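Local coordinates for protein putative transcriptional regulator (Bacillus cytotoxicus NVH 391-98, PDB 3K4H) that probably regulates transcription as a LacI-family DNA-binding protein, and holds glucose units of a glycan in the cleft of its periplasmic binding protein-like sugar-binding region, at residues Leu75-Arg83 with Ser141-Arg149; Asn92-Lys100 with Leu250-Lys261. All blocks are in the same frame, centred on the assembly; numbering follows the deposited sequence.

Interaction 1 (Leu75-Arg83 with Ser141-Arg149); sequences LLYSRENDR and SDLLVTRDR. With GLC (alpha-D-glucopyranose), chain C; GLC (alpha-D-glucopyranose), chain B.
S78 and L144 meet across the sugar-filled cleft of a periplasmic binding protein-like fold, where the loop after strand 72-75 reaches the start of helix 144-159. L144 N gives its hydrogen to S78 O at 3.0 Å, and E80 N gives its own to D142 O, also at 3.0 Å. Together they frame a single beta bridge between R79 and L143. S78 OG probably hydrogen-bonds the carbonyl of K100, and L144 CD1 lies beside S78 OG.

E80 CG stands anti to the backbone N (chi1 -156°), and the extended chain brings OE1 to the guanidinium of R147. R147 NH2 lies 2.7 Å from E80 OE1 in a salt bridge, while NH1 adds a weak bond to the same oxygen. NH2 comes from above the carboxylate plane, and the two flat groups are 79° apart. R79 runs alongside D142, their planes 23° apart. In a salt-bridge network, R79 NE pairs with D142 OD1 and R79 NH1 with D82 OD2, both at 3.6 Å. Y77 CE2 lies over one face of the R79 guanidinium, offset toward its rim.

The glycan engages L76 O, which accepts a hydrogen bond from O2 of the chain C glucose, and R149. V145 CG2 sits over the centre of the R149 guanidinium. R149 NH2 is hydrogen-bonded to N115 OD1. At the guanidinium edge, R149 NH1 (2.8 Å) and NH2 both donate to O6 of the chain B glucose.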
# COMPACT_ATOMS: atom_id res chain seq x y z
N LEU A 75 -5.08 -9.52 -15.61
CA LEU A 75 -6.10 -10.26 -14.86
C LEU A 75 -6.93 -9.26 -14.07
O LEU A 75 -6.38 -8.49 -13.26
CB LEU A 75 -5.43 -11.25 -13.91
CG LEU A 75 -5.01 -12.60 -14.49
CD1 LEU A 75 -4.05 -13.28 -13.58
CD2 LEU A 75 -6.24 -13.48 -14.61
N LEU A 76 -8.23 -9.23 -14.32
CA LEU A 76 -9.10 -8.22 -13.70
C LEU A 76 -9.54 -8.60 -12.30
O LEU A 76 -10.46 -8.00 -11.73
CB LEU A 76 -10.32 -7.93 -14.56
CG LEU A 76 -10.10 -7.02 -15.75
CD1 LEU A 76 -8.96 -6.14 -15.41
CD2 LEU A 76 -9.77 -7.80 -17.01
N TYR A 77 -8.89 -9.60 -11.76
CA TYR A 77 -9.28 -10.14 -10.49
C TYR A 77 -8.07 -10.83 -9.84
O TYR A 77 -7.04 -11.01 -10.50
CB TYR A 77 -10.41 -11.15 -10.69
CG TYR A 77 -9.93 -12.43 -11.29
CD1 TYR A 77 -9.69 -12.53 -12.66
CD2 TYR A 77 -9.69 -13.53 -10.49
CE1 TYR A 77 -9.25 -13.71 -13.22
CE2 TYR A 77 -9.24 -14.73 -11.04
CZ TYR A 77 -9.02 -14.81 -12.40
OH TYR A 77 -8.57 -15.98 -12.95
N SER A 78 -8.20 -11.18 -8.55
CA SER A 78 -7.17 -11.88 -7.83
C SER A 78 -7.73 -12.92 -6.88
O SER A 78 -8.23 -12.61 -5.80
CB SER A 78 -6.28 -10.93 -7.07
OG SER A 78 -5.42 -11.68 -6.24
N ARG A 79 -7.59 -14.16 -7.32
CA ARG A 79 -8.11 -15.31 -6.63
C ARG A 79 -6.95 -16.12 -6.15
O ARG A 79 -5.92 -16.19 -6.80
CB ARG A 79 -8.94 -16.15 -7.58
CG ARG A 79 -9.80 -17.16 -6.85
CD ARG A 79 -10.50 -18.08 -7.80
NE ARG A 79 -11.52 -17.38 -8.58
CZ ARG A 79 -11.51 -17.26 -9.91
NH1 ARG A 79 -10.53 -17.79 -10.64
NH2 ARG A 79 -12.50 -16.60 -10.50
N GLU A 80 -7.14 -16.75 -4.99
CA GLU A 80 -6.23 -17.71 -4.38
C GLU A 80 -6.18 -19.02 -5.20
O GLU A 80 -7.24 -19.57 -5.56
CB GLU A 80 -6.74 -17.98 -2.97
CG GLU A 80 -5.69 -18.48 -1.98
CD GLU A 80 -6.31 -19.13 -0.74
OE1 GLU A 80 -7.51 -18.85 -0.47
OE2 GLU A 80 -5.61 -19.92 -0.05
N ASN A 81 -4.97 -19.52 -5.49
CA ASN A 81 -4.77 -20.74 -6.31
C ASN A 81 -5.36 -20.58 -7.70
O ASN A 81 -6.03 -21.48 -8.24
CB ASN A 81 -5.42 -21.99 -5.68
CG ASN A 81 -4.74 -22.44 -4.41
OD1 ASN A 81 -3.61 -22.04 -4.10
ND2 ASN A 81 -5.44 -23.30 -3.65
N ASP A 82 -5.15 -19.42 -8.29
CA ASP A 82 -5.61 -19.27 -9.62
C ASP A 82 -4.67 -20.14 -10.48
O ASP A 82 -3.45 -19.90 -10.53
CB ASP A 82 -5.55 -17.80 -10.01
CG ASP A 82 -6.46 -17.47 -11.16
OD1 ASP A 82 -6.50 -16.27 -11.49
OD2 ASP A 82 -7.15 -18.36 -11.71
N ARG A 83 -5.24 -21.17 -11.10
CA ARG A 83 -4.52 -21.90 -12.12
C ARG A 83 -4.02 -20.91 -13.17
O ARG A 83 -2.88 -21.05 -13.65
CB ARG A 83 -5.41 -22.93 -12.84
CG ARG A 83 -6.09 -23.97 -12.01
CD ARG A 83 -7.36 -24.39 -12.71
NE ARG A 83 -7.05 -25.12 -13.94
CZ ARG A 83 -7.91 -25.46 -14.89
NH1 ARG A 83 -9.20 -25.16 -14.82
NH2 ARG A 83 -7.47 -26.13 -15.94
N SER A 141 -15.00 -15.90 -0.56
CA SER A 141 -13.89 -15.96 0.42
C SER A 141 -12.56 -15.97 -0.31
O SER A 141 -11.59 -15.37 0.15
CB SER A 141 -13.95 -17.22 1.29
OG SER A 141 -15.18 -17.35 1.97
N ASP A 142 -12.53 -16.67 -1.44
CA ASP A 142 -11.28 -16.97 -2.13
C ASP A 142 -10.69 -15.79 -2.90
O ASP A 142 -9.58 -15.90 -3.45
CB ASP A 142 -11.48 -18.17 -3.06
CG ASP A 142 -12.45 -17.88 -4.18
OD1 ASP A 142 -12.25 -18.46 -5.27
OD2 ASP A 142 -13.41 -17.09 -3.99
N LEU A 143 -11.43 -14.68 -2.95
CA LEU A 143 -10.93 -13.45 -3.57
C LEU A 143 -10.17 -12.59 -2.58
O LEU A 143 -10.55 -12.47 -1.41
CB LEU A 143 -12.06 -12.66 -4.19
CG LEU A 143 -12.73 -13.28 -5.41
CD1 LEU A 143 -13.44 -12.18 -6.13
CD2 LEU A 143 -11.73 -13.91 -6.35
N LEU A 144 -9.09 -11.97 -3.03
CA LEU A 144 -8.26 -11.31 -2.06
C LEU A 144 -8.78 -9.95 -1.63
O LEU A 144 -8.56 -9.53 -0.49
CB LEU A 144 -6.81 -11.30 -2.49
CG LEU A 144 -6.30 -12.70 -2.15
CD1 LEU A 144 -5.48 -13.25 -3.29
CD2 LEU A 144 -5.55 -12.73 -0.81
N VAL A 145 -9.48 -9.26 -2.53
CA VAL A 145 -10.13 -8.02 -2.14
C VAL A 145 -11.11 -8.25 -0.95
O VAL A 145 -11.18 -7.43 -0.04
CB VAL A 145 -10.81 -7.32 -3.32
CG1 VAL A 145 -11.91 -8.20 -3.95
CG2 VAL A 145 -11.36 -5.98 -2.88
N THR A 146 -11.80 -9.39 -0.96
CA THR A 146 -12.67 -9.75 0.16
C THR A 146 -11.89 -10.07 1.44
O THR A 146 -12.24 -9.58 2.50
CB THR A 146 -13.62 -10.91 -0.19
OG1 THR A 146 -14.30 -10.61 -1.42
CG2 THR A 146 -14.65 -11.10 0.91
N ARG A 147 -10.83 -10.87 1.36
CA ARG A 147 -10.07 -11.18 2.55
C ARG A 147 -9.52 -9.92 3.17
O ARG A 147 -9.53 -9.78 4.39
CB ARG A 147 -8.91 -12.13 2.24
CG ARG A 147 -9.10 -13.55 2.63
CD ARG A 147 -7.72 -14.18 2.77
NE ARG A 147 -7.78 -15.64 2.81
CZ ARG A 147 -7.97 -16.43 1.74
NH1 ARG A 147 -8.14 -15.93 0.52
NH2 ARG A 147 -8.00 -17.75 1.92
N ASP A 148 -9.00 -9.02 2.34
CA ASP A 148 -8.37 -7.80 2.82
C ASP A 148 -9.38 -6.89 3.50
O ASP A 148 -9.11 -6.38 4.60
CB ASP A 148 -7.74 -7.02 1.67
CG ASP A 148 -6.39 -7.56 1.26
OD1 ASP A 148 -5.97 -7.24 0.13
OD2 ASP A 148 -5.74 -8.29 2.05
N ARG A 149 -10.51 -6.67 2.82
CA ARG A 149 -11.60 -5.84 3.33
C ARG A 149 -12.14 -6.41 4.64
O ARG A 149 -12.26 -5.67 5.63
CB ARG A 149 -12.67 -5.60 2.28
CG ARG A 149 -12.24 -4.51 1.35
CD ARG A 149 -13.20 -4.23 0.24
NE ARG A 149 -12.53 -3.44 -0.78
CZ ARG A 149 -12.94 -3.29 -2.04
NH1 ARG A 149 -14.04 -3.86 -2.46
NH2 ARG A 149 -12.23 -2.56 -2.88
C1 GLC C . -11.17 -5.48 -8.38
C2 GLC C . -10.17 -6.61 -8.55
C3 GLC C . -9.56 -6.86 -7.18
C4 GLC C . -8.88 -5.58 -6.66
C5 GLC C . -9.84 -4.41 -6.69
C6 GLC C . -9.09 -3.15 -6.34
O2 GLC C . -10.86 -7.76 -8.98
O3 GLC C . -8.72 -7.98 -7.30
O4 GLC C . -8.59 -5.67 -5.30
O5 GLC C . -10.49 -4.31 -7.96
O6 GLC C . -9.55 -2.77 -5.07
C1 GLC B . -16.34 -6.07 -7.62
C2 GLC B . -15.53 -6.90 -8.60
C3 GLC B . -14.16 -7.18 -8.03
C4 GLC B . -13.51 -5.83 -7.82
C5 GLC B . -14.26 -5.09 -6.71
C6 GLC B . -13.69 -3.67 -6.52
O1 GLC B . -16.79 -6.91 -6.59
O2 GLC B . -16.18 -8.12 -8.84
O3 GLC B . -13.43 -8.02 -8.91
O4 GLC B . -12.15 -5.95 -7.46
O5 GLC B . -15.64 -4.99 -7.02
O6 GLC B . -13.84 -3.19 -5.21

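Interaction 2 (Asn92-Lys100 with Leu250-Lys261); sequences NFPFVLIGK and LGYEAAKALVDK. With GLC (alpha-D-glucopyranose), chain C.
V96 and I98 of strand 95-98 point their side chains at helix 247-264. V96 CG2 rests on the helix backbone, 3.7 Å from L258 CA, and its CG1 turns to the methyl of A254. I98 CD1 also packs on A254, with CB 3.7 Å away, and reaches the backbone of G251. At the other end, L258 CG is anti to the backbone N (chi1 176°). This brings CD1 up to the strand, 3.7 Å from P94 O. The K261 chain passes the carbonyl of F95, and K261 NZ is hydrogen-bonded to T109 OG1.

The axes of strand 95-98 and of helix segment 250-261 run nearly antiparallel (162°) and approach to 7.8 Å. This is the alpha/beta layering of the fold, a helix laid on a parallel sheet. Strands 72-75 and 110-112 flank strand 95-98 and hold it by backbone hydrogen bonds. V31 of helix 27-41 touches I98. At the sugar end, I98 O accepts a hydrogen bond from O3 of the chain C glucose at 2.6 Å, and L250 CD1 packs against C6.

K256 forms a salt bridge with D260 of the second subunit. No hydrogen bond joins strand to helix, so apolar packing must supply most of their hold.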
# COMPACT_ATOMS: atom_id res chain seq x y z
N ASN A 92 6.22 -18.35 -18.52
CA ASN A 92 6.89 -17.06 -18.52
C ASN A 92 6.19 -16.00 -19.38
O ASN A 92 6.86 -15.23 -20.06
CB ASN A 92 8.34 -17.23 -18.96
CG ASN A 92 9.30 -16.42 -18.14
OD1 ASN A 92 10.14 -16.99 -17.45
ND2 ASN A 92 9.18 -15.10 -18.19
N PHE A 93 4.86 -15.95 -19.35
CA PHE A 93 4.09 -15.01 -20.16
C PHE A 93 3.90 -13.70 -19.42
O PHE A 93 3.62 -13.73 -18.22
CB PHE A 93 2.73 -15.61 -20.52
CG PHE A 93 2.04 -14.87 -21.62
CD1 PHE A 93 1.09 -13.88 -21.33
CD2 PHE A 93 2.36 -15.13 -22.95
CE1 PHE A 93 0.47 -13.17 -22.35
CE2 PHE A 93 1.76 -14.44 -23.98
CZ PHE A 93 0.81 -13.45 -23.69
N PRO A 94 4.03 -12.54 -20.11
CA PRO A 94 3.90 -11.28 -19.37
C PRO A 94 2.47 -11.00 -18.94
O PRO A 94 1.57 -10.98 -19.77
CB PRO A 94 4.37 -10.20 -20.38
CG PRO A 94 4.72 -10.89 -21.60
CD PRO A 94 4.22 -12.31 -21.55
N PHE A 95 2.25 -10.78 -17.65
CA PHE A 95 0.93 -10.45 -17.15
C PHE A 95 0.96 -9.52 -15.94
O PHE A 95 1.98 -9.36 -15.28
CB PHE A 95 0.16 -11.71 -16.80
CG PHE A 95 0.58 -12.31 -15.49
CD1 PHE A 95 1.63 -13.25 -15.45
CD2 PHE A 95 -0.06 -11.96 -14.30
CE1 PHE A 95 2.02 -13.80 -14.25
CE2 PHE A 95 0.33 -12.51 -13.10
CZ PHE A 95 1.38 -13.44 -13.07
N VAL A 96 -0.21 -8.95 -15.64
CA VAL A 96 -0.35 -7.98 -14.55
C VAL A 96 -1.65 -8.24 -13.79
O VAL A 96 -2.67 -8.57 -14.41
CB VAL A 96 -0.37 -6.55 -15.12
CG1 VAL A 96 -1.14 -5.61 -14.21
CG2 VAL A 96 1.04 -6.04 -15.35
N LEU A 97 -1.62 -8.08 -12.46
CA LEU A 97 -2.84 -8.21 -11.64
C LEU A 97 -3.55 -6.89 -11.35
O LEU A 97 -2.90 -5.85 -11.18
CB LEU A 97 -2.53 -8.88 -10.30
CG LEU A 97 -2.60 -10.39 -10.08
CD1 LEU A 97 -2.66 -10.69 -8.61
CD2 LEU A 97 -3.84 -10.91 -10.69
N ILE A 98 -4.88 -6.94 -11.26
CA ILE A 98 -5.64 -5.87 -10.58
C ILE A 98 -6.13 -6.48 -9.27
O ILE A 98 -7.14 -7.17 -9.25
CB ILE A 98 -6.84 -5.31 -11.44
CG1 ILE A 98 -6.39 -4.85 -12.85
CG2 ILE A 98 -7.60 -4.20 -10.68
CD1 ILE A 98 -7.24 -3.71 -13.45
N GLY A 99 -5.39 -6.26 -8.20
CA GLY A 99 -5.61 -6.94 -6.91
C GLY A 99 -4.32 -7.52 -6.35
O GLY A 99 -3.39 -7.84 -7.10
N LYS A 100 -4.24 -7.64 -5.03
CA LYS A 100 -3.11 -8.28 -4.36
C LYS A 100 -3.03 -9.76 -4.72
O LYS A 100 -4.04 -10.46 -4.76
CB LYS A 100 -3.31 -8.15 -2.88
CG LYS A 100 -2.06 -7.97 -2.09
CD LYS A 100 -2.40 -7.61 -0.65
CE LYS A 100 -2.95 -8.80 0.10
NZ LYS A 100 -3.21 -8.41 1.49
N LEU A 250 -7.38 2.34 -11.76
CA LEU A 250 -6.93 0.98 -11.58
C LEU A 250 -6.68 0.38 -12.95
O LEU A 250 -5.66 -0.25 -13.16
CB LEU A 250 -7.97 0.12 -10.83
CG LEU A 250 -8.25 0.30 -9.33
CD1 LEU A 250 -9.36 -0.67 -8.92
CD2 LEU A 250 -7.01 0.10 -8.44
N GLY A 251 -7.59 0.62 -13.89
CA GLY A 251 -7.52 0.03 -15.22
C GLY A 251 -6.39 0.62 -16.03
O GLY A 251 -5.60 -0.10 -16.64
N TYR A 252 -6.30 1.94 -15.99
CA TYR A 252 -5.39 2.69 -16.82
C TYR A 252 -3.99 2.31 -16.40
O TYR A 252 -3.15 1.90 -17.21
CB TYR A 252 -5.62 4.15 -16.56
CG TYR A 252 -4.85 5.10 -17.44
CD1 TYR A 252 -5.44 5.65 -18.57
CD2 TYR A 252 -3.54 5.48 -17.12
CE1 TYR A 252 -4.75 6.55 -19.38
CE2 TYR A 252 -2.84 6.36 -17.94
CZ TYR A 252 -3.46 6.90 -19.06
OH TYR A 252 -2.82 7.79 -19.86
N GLU A 253 -3.76 2.42 -15.10
CA GLU A 253 -2.50 2.07 -14.52
C GLU A 253 -2.15 0.57 -14.71
O GLU A 253 -0.99 0.25 -14.96
CB GLU A 253 -2.43 2.52 -13.06
CG GLU A 253 -1.08 3.17 -12.73
CD GLU A 253 -0.88 4.52 -13.40
OE1 GLU A 253 -1.85 5.30 -13.47
OE2 GLU A 253 0.25 4.81 -13.85
N ALA A 254 -3.12 -0.33 -14.64
CA ALA A 254 -2.80 -1.73 -14.92
C ALA A 254 -2.21 -1.89 -16.32
O ALA A 254 -1.13 -2.45 -16.47
CB ALA A 254 -3.95 -2.61 -14.73
N ALA A 255 -2.88 -1.33 -17.34
CA ALA A 255 -2.45 -1.42 -18.74
C ALA A 255 -1.08 -0.78 -18.97
O ALA A 255 -0.25 -1.31 -19.72
CB ALA A 255 -3.48 -0.81 -19.65
N LYS A 256 -0.85 0.36 -18.34
CA LYS A 256 0.42 1.06 -18.45
C LYS A 256 1.54 0.20 -17.86
O LYS A 256 2.64 0.18 -18.39
CB LYS A 256 0.34 2.39 -17.72
CG LYS A 256 1.53 3.28 -17.84
CD LYS A 256 1.35 4.48 -16.99
CE LYS A 256 2.05 5.61 -17.63
NZ LYS A 256 1.92 6.79 -16.76
N ALA A 257 1.24 -0.52 -16.79
CA ALA A 257 2.22 -1.41 -16.17
C ALA A 257 2.50 -2.62 -17.06
O ALA A 257 3.63 -3.06 -17.15
CB ALA A 257 1.77 -1.85 -14.78
N LEU A 258 1.47 -3.14 -17.72
CA LEU A 258 1.62 -4.34 -18.54
C LEU A 258 2.42 -4.06 -19.80
O LEU A 258 3.32 -4.82 -20.14
CB LEU A 258 0.26 -4.93 -18.91
CG LEU A 258 0.29 -6.13 -19.86
CD1 LEU A 258 1.12 -7.30 -19.29
CD2 LEU A 258 -1.12 -6.58 -20.24
N VAL A 259 2.10 -2.96 -20.48
CA VAL A 259 2.77 -2.61 -21.72
C VAL A 259 4.24 -2.36 -21.43
O VAL A 259 5.12 -2.75 -22.20
CB VAL A 259 2.09 -1.39 -22.40
CG1 VAL A 259 2.94 -0.80 -23.50
CG2 VAL A 259 0.76 -1.81 -22.98
N ASP A 260 4.52 -1.73 -20.30
CA ASP A 260 5.90 -1.49 -19.90
C ASP A 260 6.58 -2.85 -19.76
O ASP A 260 7.62 -3.11 -20.36
CB ASP A 260 5.93 -0.69 -18.60
CG ASP A 260 7.32 -0.45 -18.10
OD1 ASP A 260 8.18 0.11 -18.83
OD2 ASP A 260 7.57 -0.83 -16.94
N LYS A 261 5.95 -3.75 -19.01
CA LYS A 261 6.44 -5.11 -18.82
C LYS A 261 6.65 -5.81 -20.15
O LYS A 261 7.63 -6.54 -20.31
CB LYS A 261 5.45 -5.89 -17.98
CG LYS A 261 5.95 -7.24 -17.51
CD LYS A 261 5.23 -7.67 -16.23
CE LYS A 261 5.71 -9.03 -15.79
NZ LYS A 261 5.89 -9.06 -14.32
C1 GLC C . -11.17 -5.48 -8.38
C2 GLC C . -10.17 -6.61 -8.55
C3 GLC C . -9.56 -6.86 -7.18
C4 GLC C . -8.88 -5.58 -6.66
C5 GLC C . -9.84 -4.41 -6.69
C6 GLC C . -9.09 -3.15 -6.34
O2 GLC C . -10.86 -7.76 -8.98
O3 GLC C . -8.72 -7.98 -7.30
O4 GLC C . -8.59 -5.67 -5.30
O5 GLC C . -10.49 -4.31 -7.96
O6 GLC C . -9.55 -2.77 -5.07

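How the interactions relate
Interaction 2 is a buried contact between a sheet strand and its helix. Interaction 1 is partly buried and joins a loop to a helix start across the cleft. Their chemistry follows their places: apolar side chains in interaction 2, backbone bonds and salt bridges in interaction 1. The two meet chiefly at K100, whose carbonyl takes the probable hydrogen bond from S78 OG and whose NZ pairs with D148, and Y77 also packs on L97. Segment 75-83 leaves strand 72-75, the parallel neighbour of strand 95-98 in segment 92-100, and both segments supply a carbonyl to the chain C glucose. Segment 250-261 has charged residues at the second subunit, whereas no other protein chain touches interaction 1.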